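Local coordinates for protein pseudoperoxidase (Leishmania major, PDB 5VIA) that binds heme b through two axial protein ligands and belongs to the peroxidase family, although it is named a pseudoperoxidase, at residues Ala45-Ala49 / Met277-Phe282; Trp111-Asn116 / Phe282-Tyr288. All blocks are in the same frame, centred on the assembly; numbering follows the deposited sequence.

Contacts 1 and 2 lie on the same side of the chain's centre, their own centres about 12 Å apart, and both tie the C-terminal part of the chain to earlier segments. Along the sequence the order is 45-49, 111-116, 277-282, 282-288, so the two long-range connections interleave. Contact 1 joins the ends of helices 33-49 and 263-279 beside the heme pocket; contact 2 follows directly through the shared Phe-282 and leads outward to the small antiparallel pairing of strands 112-113 and 286-287 at the surface. Arg-115 of contact 2 also probably bonds through NE to Ile-278 O, at 3.0 Å. Together they pin the chain leaving helix 263-279 to helix 33-49 and, further on, to segment 111-116.

Contact 1 of 2, residues Ala45-Ala49 / Met277-Phe282; sequences AARRA and MIESNF
Arg-48 reaches from the last turns of helix 33-49 across the end of helix 263-279, and its side chain carries most of this contact. Its CB lies 3.9 Å from CB of Asn-281. CD then sits over the face of the Phe-282 ring in a CH-pi contact, 4.0 Å from the centroid. A bend at chi3 (-53°) turns the chain so that NE and NH2 both face the carbonyl oxygen of Ser-280. NE donates to Ser-280 O at 2.8 Å, nearly in line with the C=O bond, and NH2 donates to the same oxygen at 2.9 Å on a lone pair. This side-on, two-nitrogen grip on one atom, with that oxygen close to the guanidinium plane, fixes the rotation of the group.

Phe-282 CE2 lies 3.2 Å from Arg-48 CZ, over the centre of the guanidinium, and the two planes are 24° apart. Arg-48 NH1 is 3.5 Å from Phe-282 CE2. The opposite face of the guanidinium is covered toward its rim by the backbone of Ala-45, whose CB packs at 3.5 Å against Met-277 CG. Ser-280 OG turns back to donate to Met-277 O at 2.6 Å, giving the carbonyl of buried Met-277 a side-chain partner. A water between the segments lies within hydrogen-bonding distance of Ala-45 O, Ser-280 OG and Asn-281 OD1 but can donate to only two at once.

Ser-280 is the first residue to leave the helix, and a type II beta turn runs from Glu-279 to Phe-282. A positive charge beside the carbonyl-rich C-terminal end of helix 263-279 would probably be stabilised by the helix dipole. Met-277 also touches the heme, so the turn that follows helix 263-279, gripped by an arginine, borders the heme pocket of the peroxidase fold.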
loop_
_atom_site.group_PDB
_atom_site.type_symbol
_atom_site.label_atom_id
_atom_site.label_comp_id
_atom_site.label_asym_id
_atom_site.label_seq_id
_atom_site.Cartn_x
_atom_site.Cartn_y
_atom_site.Cartn_z
ATOM N N ALA A 45 7.793 -2.816 3.703
ATOM C CA ALA A 45 7.437 -3.744 4.772
ATOM C C ALA A 45 7.412 -5.176 4.268
ATOM O O ALA A 45 7.864 -6.086 4.967
ATOM C CB ALA A 45 6.100 -3.372 5.367
ATOM N N ALA A 46 6.873 -5.386 3.063
ATOM C CA ALA A 46 6.853 -6.728 2.486
ATOM C C ALA A 46 8.271 -7.223 2.269
ATOM O O ALA A 46 8.578 -8.408 2.498
ATOM C CB ALA A 46 6.058 -6.760 1.173
ATOM N N ARG A 47 9.154 -6.330 1.833
ATOM C CA ARG A 47 10.549 -6.717 1.626
ATOM C C ARG A 47 11.247 -7.082 2.949
ATOM O O ARG A 47 11.978 -8.074 3.020
ATOM C CB ARG A 47 11.320 -5.634 0.869
ATOM C CG ARG A 47 10.919 -5.540 -0.599
ATOM C CD ARG A 47 11.475 -4.285 -1.267
ATOM N NE ARG A 47 12.927 -4.268 -1.257
ATOM C CZ ARG A 47 13.682 -4.882 -2.167
ATOM N NH1 ARG A 47 13.114 -5.567 -3.163
ATOM N NH2 ARG A 47 15.005 -4.818 -2.087
ATOM N N ARG A 48 11.021 -6.293 3.992
ATOM C CA ARG A 48 11.604 -6.626 5.303
ATOM C C ARG A 48 11.095 -7.977 5.822
ATOM O O ARG A 48 11.803 -8.691 6.535
ATOM C CB ARG A 48 11.311 -5.520 6.316
ATOM C CG ARG A 48 11.983 -4.175 6.020
ATOM C CD ARG A 48 11.901 -3.221 7.238
ATOM N NE ARG A 48 10.541 -3.043 7.757
ATOM C CZ ARG A 48 9.633 -2.221 7.234
ATOM N NH1 ARG A 48 9.921 -1.509 6.150
ATOM N NH2 ARG A 48 8.430 -2.112 7.783
ATOM N N ALA A 49 9.868 -8.331 5.452
ATOM C CA ALA A 49 9.247 -9.571 5.915
ATOM C C ALA A 49 9.575 -10.776 5.037
ATOM O O ALA A 49 9.226 -11.906 5.374
ATOM C CB ALA A 49 7.736 -9.393 6.024
ATOM N N MET A 277 2.371 -2.041 10.268
ATOM C CA MET A 277 3.106 -2.286 9.034
ATOM C C MET A 277 4.382 -1.462 8.949
ATOM O O MET A 277 5.440 -1.992 8.630
ATOM C CB MET A 277 2.228 -2.001 7.809
ATOM C CG MET A 277 2.944 -2.315 6.506
ATOM S SD MET A 277 1.937 -1.959 5.056
ATOM C CE MET A 277 1.832 -0.171 5.168
ATOM N N ILE A 278 4.295 -0.163 9.232
ATOM C CA ILE A 278 5.461 0.694 9.054
ATOM C C ILE A 278 6.462 0.562 10.199
ATOM O O ILE A 278 7.566 1.089 10.107
ATOM C CB ILE A 278 5.088 2.175 8.837
ATOM C CG1 ILE A 278 4.290 2.723 10.025
ATOM C CG2 ILE A 278 4.304 2.330 7.523
ATOM C CD1 ILE A 278 4.036 4.218 9.951
ATOM N N GLU A 279 6.074 -0.138 11.268
ATOM C CA GLU A 279 7.002 -0.420 12.370
ATOM C C GLU A 279 7.516 -1.849 12.313
ATOM O O GLU A 279 8.481 -2.194 13.007
ATOM C CB GLU A 279 6.339 -0.168 13.735
ATOM C CG GLU A 279 5.920 1.285 13.970
ATOM C CD GLU A 279 5.430 1.548 15.391
ATOM O OE1 GLU A 279 5.229 0.578 16.166
ATOM O OE2 GLU A 279 5.244 2.733 15.730
ATOM N N SER A 280 6.881 -2.678 11.487
ATOM C CA SER A 280 7.230 -4.106 11.409
ATOM C C SER A 280 8.674 -4.356 10.992
ATOM O O SER A 280 9.202 -3.701 10.077
ATOM C CB SER A 280 6.286 -4.853 10.466
ATOM O OG SER A 280 6.337 -4.334 9.138
ATOM N N ASN A 281 9.310 -5.309 11.675
ATOM C CA ASN A 281 10.694 -5.687 11.406
ATOM C C ASN A 281 11.681 -4.534 11.553
ATOM O O ASN A 281 12.694 -4.484 10.856
ATOM C CB ASN A 281 10.838 -6.378 10.040
ATOM C CG ASN A 281 10.197 -7.749 10.014
ATOM O OD1 ASN A 281 9.184 -7.969 9.332
ATOM N ND2 ASN A 281 10.774 -8.681 10.763
ATOM N N PHE A 282 11.367 -3.606 12.457
ATOM C CA PHE A 282 12.325 -2.595 12.904
ATOM C C PHE A 282 12.549 -2.797 14.405
ATOM O O PHE A 282 11.602 -3.064 15.134
ATOM C CB PHE A 282 11.786 -1.181 12.678
ATOM C CG PHE A 282 11.838 -0.723 11.240
ATOM C CD1 PHE A 282 13.053 -0.603 10.580
ATOM C CD2 PHE A 282 10.676 -0.392 10.565
ATOM C CE1 PHE A 282 13.106 -0.176 9.259
ATOM C CE2 PHE A 282 10.716 0.044 9.240
ATOM C CZ PHE A 282 11.937 0.146 8.589
HETATM O O HOH W 1 8.018 -6.064 7.616
#

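Contact 2 of 2, residues Trp111-Asn116 / Phe282-Tyr288; sequences WRWGRN and FKRLRPY
Trp-113 and Arg-286 form an antiparallel hydrogen-bonded pair, with Trp-113 N to Arg-286 O at 3.0 Å and Arg-286 N to Trp-113 O at 2.8 Å, in a short two-stranded sheet. On the face that bears these two side chains, the Trp-113 indole lies against Arg-286. Arg-286 CB makes a CH-pi contact over the five-membered ring, and the extended chain brings NH1 to 3.1 Å above the indole plane, offset toward the rim. With the six-membered ring this makes a cation-pi pair, CZ of Arg-286 4.4 Å from the centroid and the planes 42° apart. Trp-113 CG occupies the position between backbone N and carbonyl carbon (chi1 66°), which brings the indole along the partner strand to Tyr-288, where Tyr-288 CA lies at the indole edge, beside Trp-113 CD1. Tyr-288 CD1 also approaches the edge of the Trp-111 ring, 4.0 Å from its CE3; the Tyr-288 OH is bonded by Arg-16 N, while Trp-111 NE1 bonds to Ser-90 OG.

Beyond the sheet, Leu-285 CD2 packs at 3.6 Å from Arg-115 N. Arg-115 CG stands 3.5 Å from the centroid of the Phe-282 ring, almost on its normal, on the face opposite Arg-48. The Arg-115 guanidinium is turned 76° from the Phe-282 ring, and NH1 donates to Arg-112 O at 2.7 Å while also forming a salt bridge with Asp-87.

The chemistry thus divides in two. The buried Arg-115 probably keeps its charge through Asp-87 and carbonyl oxygens, with its aliphatic part given to Phe-282, whereas the charge of exposed Arg-286 is probably stabilised in part by the electron-rich indole face.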
loop_
_atom_site.group_PDB
_atom_site.type_symbol
_atom_site.label_atom_id
_atom_site.label_comp_id
_atom_site.label_asym_id
_atom_site.label_seq_id
_atom_site.Cartn_x
_atom_site.Cartn_y
_atom_site.Cartn_z
ATOM N N TRP A 111 3.335 7.940 15.703
ATOM C CA TRP A 111 4.532 7.653 14.910
ATOM C C TRP A 111 5.778 7.599 15.789
ATOM O O TRP A 111 5.990 8.459 16.652
ATOM C CB TRP A 111 4.718 8.711 13.814
ATOM C CG TRP A 111 5.846 8.395 12.871
ATOM C CD1 TRP A 111 5.837 7.477 11.856
ATOM C CD2 TRP A 111 7.147 8.994 12.859
ATOM N NE1 TRP A 111 7.054 7.475 11.210
ATOM C CE2 TRP A 111 7.874 8.396 11.810
ATOM C CE3 TRP A 111 7.767 9.977 13.637
ATOM C CZ2 TRP A 111 9.193 8.754 11.517
ATOM C CZ3 TRP A 111 9.071 10.334 13.342
ATOM C CH2 TRP A 111 9.772 9.720 12.294
ATOM N N ARG A 112 6.582 6.565 15.584
ATOM C CA ARG A 112 7.846 6.430 16.283
ATOM C C ARG A 112 9.006 6.588 15.317
ATOM O O ARG A 112 8.848 6.425 14.101
ATOM C CB ARG A 112 7.925 5.074 16.987
ATOM C CG ARG A 112 7.019 4.973 18.209
ATOM C CD ARG A 112 6.964 3.550 18.718
ATOM N NE ARG A 112 6.142 3.456 19.922
ATOM C CZ ARG A 112 5.947 2.332 20.605
ATOM N NH1 ARG A 112 6.509 1.201 20.207
ATOM N NH2 ARG A 112 5.187 2.341 21.688
ATOM N N TRP A 113 10.174 6.903 15.863
ATOM C CA TRP A 113 11.331 7.204 15.036
ATOM C C TRP A 113 12.509 6.294 15.363
ATOM O O TRP A 113 12.460 5.512 16.312
ATOM C CB TRP A 113 11.716 8.686 15.176
ATOM C CG TRP A 113 12.206 9.102 16.539
ATOM C CD1 TRP A 113 11.448 9.331 17.655
ATOM C CD2 TRP A 113 13.562 9.382 16.914
ATOM N NE1 TRP A 113 12.253 9.713 18.705
ATOM C CE2 TRP A 113 13.553 9.754 18.275
ATOM C CE3 TRP A 113 14.782 9.352 16.231
ATOM C CZ2 TRP A 113 14.721 10.090 18.967
ATOM C CZ3 TRP A 113 15.944 9.687 16.921
ATOM C CH2 TRP A 113 15.904 10.049 18.274
ATOM N N GLY A 114 13.568 6.394 14.570
ATOM C CA GLY A 114 14.763 5.612 14.816
ATOM C C GLY A 114 14.887 4.382 13.936
ATOM O O GLY A 114 15.688 3.490 14.241
ATOM N N ARG A 115 14.094 4.313 12.865
ATOM C CA ARG A 115 14.231 3.223 11.897
ATOM C C ARG A 115 15.650 3.236 11.347
ATOM O O ARG A 115 16.095 4.249 10.796
ATOM C CB ARG A 115 13.234 3.371 10.742
ATOM C CG ARG A 115 11.791 3.048 11.100
ATOM C CD ARG A 115 10.808 3.517 10.010
ATOM N NE ARG A 115 9.435 3.346 10.483
ATOM C CZ ARG A 115 8.839 4.180 11.335
ATOM N NH1 ARG A 115 9.486 5.252 11.781
ATOM N NH2 ARG A 115 7.601 3.945 11.745
ATOM N N ASN A 116 16.366 2.128 11.534
ATOM C CA ASN A 116 17.737 2.002 11.054
ATOM C C ASN A 116 17.779 1.827 9.549
ATOM O O ASN A 116 17.119 0.941 9.004
ATOM C CB ASN A 116 18.429 0.792 11.700
ATOM C CG ASN A 116 18.916 1.072 13.112
ATOM O OD1 ASN A 116 18.474 0.435 14.071
ATOM N ND2 ASN A 116 19.847 2.014 13.245
ATOM N N PHE A 282 11.367 -3.606 12.457
ATOM C CA PHE A 282 12.325 -2.595 12.904
ATOM C C PHE A 282 12.549 -2.797 14.405
ATOM O O PHE A 282 11.602 -3.064 15.134
ATOM C CB PHE A 282 11.786 -1.181 12.678
ATOM C CG PHE A 282 11.838 -0.723 11.240
ATOM C CD1 PHE A 282 13.053 -0.603 10.580
ATOM C CD2 PHE A 282 10.676 -0.392 10.565
ATOM C CE1 PHE A 282 13.106 -0.176 9.259
ATOM C CE2 PHE A 282 10.716 0.044 9.240
ATOM C CZ PHE A 282 11.937 0.146 8.589
ATOM N N LYS A 283 13.785 -2.665 14.873
ATOM C CA LYS A 283 14.040 -2.787 16.308
ATOM C C LYS A 283 14.357 -1.465 16.997
ATOM O O LYS A 283 14.912 -0.545 16.389
ATOM C CB LYS A 283 15.169 -3.777 16.564
ATOM C CG LYS A 283 14.823 -5.199 16.174
ATOM C CD LYS A 283 16.034 -6.082 16.349
ATOM C CE LYS A 283 15.720 -7.513 15.965
ATOM N NZ LYS A 283 16.905 -8.366 16.221
ATOM N N ARG A 284 14.000 -1.392 18.279
ATOM C CA ARG A 284 14.337 -0.253 19.127
ATOM C C ARG A 284 13.840 1.067 18.536
ATOM O O ARG A 284 14.574 2.052 18.492
ATOM C CB ARG A 284 15.847 -0.210 19.414
ATOM C CG ARG A 284 16.340 -1.356 20.319
ATOM C CD ARG A 284 17.868 -1.390 20.471
ATOM N NE ARG A 284 18.516 -1.844 19.244
ATOM C CZ ARG A 284 18.687 -3.124 18.910
ATOM N NH1 ARG A 284 18.256 -4.090 19.714
ATOM N NH2 ARG A 284 19.281 -3.440 17.763
ATOM N N LEU A 285 12.592 1.067 18.077
ATOM C CA LEU A 285 11.935 2.305 17.674
ATOM C C LEU A 285 11.657 3.155 18.910
ATOM O O LEU A 285 11.375 2.629 19.990
ATOM C CB LEU A 285 10.647 2.022 16.902
ATOM C CG LEU A 285 10.846 1.387 15.523
ATOM C CD1 LEU A 285 9.556 1.364 14.728
ATOM C CD2 LEU A 285 11.935 2.104 14.744
ATOM N N ARG A 286 11.760 4.469 18.759
ATOM C CA ARG A 286 11.675 5.352 19.910
ATOM C C ARG A 286 10.404 6.189 19.904
ATOM O O ARG A 286 10.014 6.732 18.867
ATOM C CB ARG A 286 12.912 6.246 19.978
ATOM C CG ARG A 286 14.223 5.468 20.018
ATOM C CD ARG A 286 15.373 6.344 20.482
ATOM N NE ARG A 286 16.657 5.929 19.918
ATOM C CZ ARG A 286 17.009 6.125 18.648
ATOM N NH1 ARG A 286 16.165 6.713 17.810
ATOM N NH2 ARG A 286 18.197 5.728 18.211
ATOM N N PRO A 287 9.735 6.272 21.065
ATOM C CA PRO A 287 8.569 7.149 21.199
ATOM C C PRO A 287 8.942 8.587 20.872
ATOM O O PRO A 287 10.007 9.054 21.270
ATOM C CB PRO A 287 8.199 7.004 22.674
ATOM C CG PRO A 287 8.636 5.606 23.014
ATOM C CD PRO A 287 9.929 5.426 22.257
ATOM N N TYR A 288 8.078 9.268 20.126
ATOM C CA TYR A 288 8.371 10.605 19.628
ATOM C C TYR A 288 8.249 11.650 20.732
ATOM O O TYR A 288 7.422 11.530 21.638
ATOM C CB TYR A 288 7.428 10.940 18.470
ATOM C CG TYR A 288 7.647 12.290 17.819
ATOM C CD1 TYR A 288 8.534 12.437 16.759
ATOM C CD2 TYR A 288 6.940 13.410 18.242
ATOM C CE1 TYR A 288 8.726 13.657 16.155
ATOM C CE2 TYR A 288 7.128 14.639 17.639
ATOM C CZ TYR A 288 8.020 14.755 16.600
ATOM O OH TYR A 288 8.203 15.976 15.996
HETATM O O HOH W 2 5.564 8.102 19.341
HETATM O O HOH W 3 15.406 0.292 13.763
#